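PDB 6TFL: RNA-binding protein Lsm from Halobacterium salinarum R1, which probably binds RNA as a ring of seven Sm-fold subunits, seen here with uridine and calcium ions bound. Local coordinates for residues T18-L23 and E28-L33; M40-E45 and T50-D55. All coordinates share one frame; numbering follows the deposited sequence.

In the fold
From the N terminus the chain forms helix 7-13 and then enters strand 18-23. Interaction 1 closes the first hairpin, where segment 28-33 folds back on 18-23. At Gly31 the chain turns a corner, and strand 32-36 leaves for the other sheet. There it lies beside strand 42-45. Interaction 2 then closes a second hairpin, between 40-45 and 50-55. The two contacts follow in series and neither nests in the other. They meet through Ile44, which packs on Val19 and Gly31, and through a probable hydrogen bond from Val32 N to Glu45 O. Together they join the two sheets of the Sm fold, and both touch the third subunit.

Interaction 1 of 2, residues T18-L23 and E28-L33; sequences TVTVRL and EFTGVL
Thr20 and Thr30 share the same first torsion: in each, OG1 stands beside its own backbone N (chi1 -64° and -61°), which brings the two hydroxyls together across the strands. Thr20 OG1 and Thr30 OG1 are hydrogen-bonded at 2.9 Å, and either may donate. Glu28 lies on the same face of the sheet. Its side chain is extended beyond CG and slants past the side chains of Thr20 and Arg22. One oxygen, Glu28 OE1, touches Thr20 CG2 at 3.7 Å. The other, Glu28 OE2, lies 4.0 Å from Arg22 CD. Both are contacts with carbon. Arg22 bends at its third torsion, and its charged end leads away, leaving Arg22 NE 5.4 Å from Glu28 OE2. Any attraction between the two charges is probably modest. The Arg22 side chain reaches the second subunit, where it packs on Phe29 of that subunit.

The other face carries Val19, Val21 and Phe29. Leu23 meets Phe29 at about a right angle, with Leu23 CD1 approaching Phe29 CE1 obliquely to the ring at 3.5 Å. Val21 O lies at the edge of the same ring. Further along, Val19 CG2 rests on Leu33 CB at 4.0 Å. Val19 and Val21 also pack on Ile44, in the buried interior.

The strands run antiparallel at 167°. Val21 and Phe29 form one hydrogen-bonded pair, with a nearly straight bond from Val21 N to Phe29 O. Val19 and Gly31 form the next. Its bond from Gly31 N to Val19 O is longer, at 3.2 Å. At Gly31 the backbone is almost fully stretched, and the chain passes from one sheet to the other. This sharply bent second strand, paired with the first, is a hallmark of the small, strongly curved Sm (Lsm) barrel.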
# COMPACT_ATOMS: atom_id res chain seq x y z
N THR A 18 -10.51 -8.97 -27.15
CA THR A 18 -9.70 -9.93 -26.43
C THR A 18 -8.42 -9.28 -25.93
O THR A 18 -7.82 -8.44 -26.62
CB THR A 18 -9.39 -11.13 -27.33
OG1 THR A 18 -10.62 -11.78 -27.65
CG2 THR A 18 -8.50 -12.12 -26.61
N VAL A 19 -8.03 -9.63 -24.70
CA VAL A 19 -6.87 -9.05 -24.02
C VAL A 19 -6.20 -10.16 -23.22
O VAL A 19 -6.80 -11.19 -22.91
CB VAL A 19 -7.24 -7.89 -23.05
CG1 VAL A 19 -7.96 -6.76 -23.78
CG2 VAL A 19 -8.07 -8.39 -21.88
N THR A 20 -4.93 -9.94 -22.90
CA THR A 20 -4.20 -10.82 -21.98
C THR A 20 -3.75 -10.01 -20.78
O THR A 20 -3.14 -8.94 -20.92
CB THR A 20 -3.02 -11.51 -22.66
OG1 THR A 20 -3.52 -12.36 -23.69
CG2 THR A 20 -2.26 -12.38 -21.67
N VAL A 21 -4.07 -10.52 -19.60
CA VAL A 21 -3.71 -9.93 -18.33
C VAL A 21 -2.69 -10.84 -17.66
O VAL A 21 -2.94 -12.04 -17.51
CB VAL A 21 -4.93 -9.74 -17.43
CG1 VAL A 21 -4.53 -9.05 -16.13
CG2 VAL A 21 -5.99 -8.95 -18.16
N ARG A 22 -1.56 -10.27 -17.26
CA ARG A 22 -0.51 -11.03 -16.59
C ARG A 22 -0.41 -10.56 -15.14
O ARG A 22 -0.32 -9.36 -14.88
CB ARG A 22 0.81 -10.87 -17.33
CG ARG A 22 2.01 -11.55 -16.66
CD ARG A 22 3.28 -11.39 -17.50
NE ARG A 22 4.29 -10.53 -16.87
CZ ARG A 22 4.97 -9.59 -17.53
NH1 ARG A 22 4.74 -9.39 -18.82
NH2 ARG A 22 5.88 -8.85 -16.89
N LEU A 23 -0.42 -11.51 -14.21
CA LEU A 23 -0.42 -11.22 -12.78
C LEU A 23 0.97 -11.32 -12.18
O LEU A 23 1.88 -11.93 -12.75
CB LEU A 23 -1.39 -12.16 -12.05
CG LEU A 23 -2.81 -12.08 -12.58
CD1 LEU A 23 -3.76 -12.77 -11.63
CD2 LEU A 23 -3.22 -10.63 -12.80
N GLU A 28 -1.41 -15.93 -16.37
CA GLU A 28 -1.96 -15.11 -17.45
C GLU A 28 -3.40 -15.51 -17.69
O GLU A 28 -3.76 -16.68 -17.58
CB GLU A 28 -1.18 -15.28 -18.77
CG GLU A 28 0.22 -14.71 -18.74
CD GLU A 28 0.88 -14.61 -20.11
OE1 GLU A 28 0.27 -15.07 -21.12
OE2 GLU A 28 2.01 -14.08 -20.18
N PHE A 29 -4.23 -14.53 -18.03
CA PHE A 29 -5.64 -14.75 -18.29
C PHE A 29 -5.97 -14.09 -19.61
O PHE A 29 -5.78 -12.88 -19.76
CB PHE A 29 -6.51 -14.19 -17.17
CG PHE A 29 -6.29 -14.86 -15.85
CD1 PHE A 29 -5.16 -14.57 -15.09
CD2 PHE A 29 -7.21 -15.78 -15.37
CE1 PHE A 29 -4.96 -15.20 -13.88
CE2 PHE A 29 -7.01 -16.40 -14.15
CZ PHE A 29 -5.89 -16.11 -13.41
N THR A 30 -6.45 -14.87 -20.57
CA THR A 30 -6.83 -14.35 -21.87
C THR A 30 -8.32 -14.52 -22.04
O THR A 30 -8.87 -15.59 -21.77
CB THR A 30 -6.07 -15.07 -23.00
OG1 THR A 30 -4.67 -14.85 -22.80
CG2 THR A 30 -6.44 -14.51 -24.35
N GLY A 31 -8.98 -13.45 -22.48
CA GLY A 31 -10.41 -13.47 -22.69
C GLY A 31 -10.85 -12.09 -23.12
O GLY A 31 -10.04 -11.18 -23.31
N VAL A 32 -12.16 -11.95 -23.27
CA VAL A 32 -12.74 -10.68 -23.68
C VAL A 32 -12.85 -9.78 -22.47
O VAL A 32 -13.41 -10.17 -21.43
CB VAL A 32 -14.11 -10.91 -24.35
CG1 VAL A 32 -14.79 -9.59 -24.63
CG2 VAL A 32 -13.94 -11.69 -25.63
N LEU A 33 -12.33 -8.56 -22.59
CA LEU A 33 -12.51 -7.57 -21.53
C LEU A 33 -13.94 -7.04 -21.58
O LEU A 33 -14.35 -6.43 -22.58
CB LEU A 33 -11.50 -6.43 -21.70
CG LEU A 33 -11.63 -5.28 -20.71
CD1 LEU A 33 -11.02 -5.67 -19.37
CD2 LEU A 33 -10.99 -4.00 -21.26

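Interaction 2 of 2, residues M40-E45 and T50-D55. With URI (uridine), chain Q; URI (uridine), chain B.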
# COMPACT_ATOMS: atom_id res chain seq x y z
N MET A 40 -8.14 -0.50 -11.78
CA MET A 40 -7.73 -1.48 -12.77
C MET A 40 -8.10 -2.90 -12.35
O MET A 40 -7.47 -3.86 -12.80
CB MET A 40 -6.23 -1.40 -13.10
CG MET A 40 -5.94 -1.46 -14.58
SD MET A 40 -4.17 -1.46 -15.01
CE MET A 40 -3.88 0.30 -15.14
N ASN A 41 -9.12 -3.07 -11.50
CA ASN A 41 -9.85 -4.33 -11.49
C ASN A 41 -10.41 -4.53 -12.90
O ASN A 41 -10.91 -3.59 -13.51
CB ASN A 41 -11.01 -4.31 -10.49
CG ASN A 41 -10.59 -3.93 -9.07
OD1 ASN A 41 -9.46 -4.15 -8.65
ND2 ASN A 41 -11.55 -3.39 -8.32
N VAL A 42 -10.29 -5.75 -13.42
CA VAL A 42 -10.84 -6.05 -14.74
C VAL A 42 -11.75 -7.27 -14.62
O VAL A 42 -11.62 -8.09 -13.72
CB VAL A 42 -9.73 -6.30 -15.81
CG1 VAL A 42 -8.91 -5.04 -16.04
CG2 VAL A 42 -8.82 -7.46 -15.41
N VAL A 43 -12.71 -7.35 -15.55
CA VAL A 43 -13.51 -8.54 -15.76
C VAL A 43 -13.13 -9.14 -17.11
O VAL A 43 -13.19 -8.46 -18.15
CB VAL A 43 -15.02 -8.23 -15.71
CG1 VAL A 43 -15.83 -9.51 -15.68
CG2 VAL A 43 -15.34 -7.34 -14.52
N ILE A 44 -12.72 -10.41 -17.11
CA ILE A 44 -12.27 -11.12 -18.30
C ILE A 44 -13.19 -12.32 -18.52
O ILE A 44 -13.38 -13.13 -17.61
CB ILE A 44 -10.80 -11.60 -18.16
CG1 ILE A 44 -9.87 -10.45 -17.79
CG2 ILE A 44 -10.34 -12.24 -19.42
CD1 ILE A 44 -9.81 -9.37 -18.83
N GLU A 45 -13.73 -12.44 -19.73
CA GLU A 45 -14.64 -13.53 -20.09
C GLU A 45 -14.08 -14.27 -21.30
O GLU A 45 -14.05 -13.74 -22.41
CB GLU A 45 -16.05 -13.01 -20.38
CG GLU A 45 -16.67 -12.27 -19.20
CD GLU A 45 -18.16 -11.98 -19.36
OE1 GLU A 45 -18.71 -11.22 -18.52
OE2 GLU A 45 -18.77 -12.50 -20.33
N THR A 50 -13.86 -14.12 -15.01
CA THR A 50 -12.87 -13.92 -13.96
C THR A 50 -12.80 -12.44 -13.59
O THR A 50 -12.46 -11.60 -14.43
CB THR A 50 -11.49 -14.41 -14.40
OG1 THR A 50 -11.59 -15.78 -14.82
CG2 THR A 50 -10.49 -14.30 -13.26
N ILE A 51 -13.15 -12.13 -12.35
CA ILE A 51 -12.87 -10.80 -11.80
C ILE A 51 -11.45 -10.83 -11.27
O ILE A 51 -11.11 -11.67 -10.43
CB ILE A 51 -13.86 -10.42 -10.69
CG1 ILE A 51 -15.30 -10.59 -11.17
CG2 ILE A 51 -13.62 -8.99 -10.22
CD1 ILE A 51 -16.30 -10.48 -10.06
N ILE A 52 -10.61 -9.94 -11.78
CA ILE A 52 -9.22 -9.84 -11.35
C ILE A 52 -9.06 -8.54 -10.57
O ILE A 52 -9.37 -7.46 -11.08
CB ILE A 52 -8.25 -9.88 -12.54
CG1 ILE A 52 -8.44 -11.17 -13.35
CG2 ILE A 52 -6.81 -9.75 -12.06
CD1 ILE A 52 -7.57 -11.25 -14.63
N ARG A 53 -8.56 -8.64 -9.34
CA ARG A 53 -8.30 -7.45 -8.56
C ARG A 53 -7.04 -6.77 -9.09
O ARG A 53 -6.02 -7.43 -9.32
CB ARG A 53 -8.17 -7.79 -7.08
CG ARG A 53 -8.62 -6.67 -6.17
CD ARG A 53 -8.35 -7.01 -4.71
NE ARG A 53 -8.65 -5.90 -3.80
CZ ARG A 53 -7.72 -5.20 -3.16
NH1 ARG A 53 -8.06 -4.21 -2.34
NH2 ARG A 53 -6.43 -5.49 -3.34
N GLY A 54 -7.13 -5.45 -9.30
CA GLY A 54 -6.09 -4.72 -10.00
C GLY A 54 -4.72 -4.82 -9.35
O GLY A 54 -3.70 -4.83 -10.05
N ASP A 55 -4.68 -4.91 -8.01
CA ASP A 55 -3.39 -4.92 -7.33
C ASP A 55 -2.50 -6.08 -7.76
O ASP A 55 -1.29 -6.01 -7.56
CB ASP A 55 -3.60 -4.94 -5.82
CG ASP A 55 -4.00 -6.32 -5.28
OD1 ASP A 55 -3.23 -6.87 -4.46
OD2 ASP A 55 -5.07 -6.85 -5.68
N1 URI Q . -7.63 -1.72 -4.84
C2 URI Q . -7.88 -2.69 -5.80
N3 URI Q . -9.19 -3.10 -5.87
C4 URI Q . -10.25 -2.66 -5.12
C5 URI Q . -9.92 -1.65 -4.16
C6 URI Q . -8.65 -1.22 -4.06
O2 URI Q . -7.01 -3.16 -6.52
O4 URI Q . -11.36 -3.15 -5.35
C1' URI Q . -6.23 -1.27 -4.78
C2' URI Q . -5.96 -0.00 -5.58
C3' URI Q . -4.65 0.46 -4.95
C4' URI Q . -4.85 0.10 -3.48
O2' URI Q . -5.91 -0.26 -6.97
O3' URI Q . -3.57 -0.31 -5.49
O4' URI Q . -5.86 -0.96 -3.45
C5' URI Q . -5.29 1.26 -2.62
O5' URI Q . -4.33 2.32 -2.64
N1 URI B . -8.28 -2.50 2.44
C2 URI B . -8.92 -3.74 2.42
N3 URI B . -9.92 -3.88 3.36
C4 URI B . -10.33 -2.95 4.27
C5 URI B . -9.64 -1.70 4.23
C6 URI B . -8.66 -1.52 3.33
O2 URI B . -8.63 -4.65 1.65
O4 URI B . -11.24 -3.23 5.05
C1' URI B . -7.21 -2.28 1.46
C2' URI B . -7.63 -1.48 0.24
C3' URI B . -6.27 -0.97 -0.25
C4' URI B . -5.56 -0.64 1.06
O2' URI B . -8.37 -2.25 -0.68
O3' URI B . -5.56 -2.02 -0.92
O4' URI B . -6.16 -1.52 2.06
C5' URI B . -5.69 0.80 1.49
O5' URI B . -4.96 1.68 0.64
O HOH W 1 -11.98 -15.54 -17.46
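Val42 and Ile44 form hydrogen-bonded antiparallel pairs with Ile52 and Thr50, and the two strand axes lie at 154°. This is the hairpin of the Sm fold that joins Asn41 to the Ile-Arg-Gly-Asp sequence of the Sm2 motif. Val42 and Ile52 lie side by side and point the same way, with Val42 CG2 on Ile52 CB at 3.8 Å. Ile44 CG1 reaches Ile52 CD1 on the same face.

Beyond the strands, Asn41, Arg53, Gly54 and Asp55 belong to the uridine site, which His39 completes. Gly54 N donates to Asn41 OD1 at 2.7 Å, on a lone pair in the carbonyl plane. The uridine (chain Q) N3 also donates to Asn41 OD1, at 3.0 Å. Asn41 ND2 donates in turn to O4 of this uridine at 3.0 Å, and Asp37 takes a second bond from ND2. These bonds fix the turn of the amide. Gly54 lies tight against the other segment, where a CB would run into Met40 C and Asn41 N.

Arg53 is extended from CG to NE, which carries its guanidinium to the base: C2 of uridine Q sits 3.6 Å above its plane, over the centre. Arg53 NH2 makes a salt bridge to Asp55 OD2 at 3.0 Å, weak as a hydrogen bond. With an alanine at this position, the uracil would probably lose the guanidinium over its face, and Asp55 OD2 its salt-bridge partner. At the far end of the hairpin, one water donates to Ile44 O at 2.8 Å and is hydrogen-bonded to Thr50 OG1 at 2.7 Å.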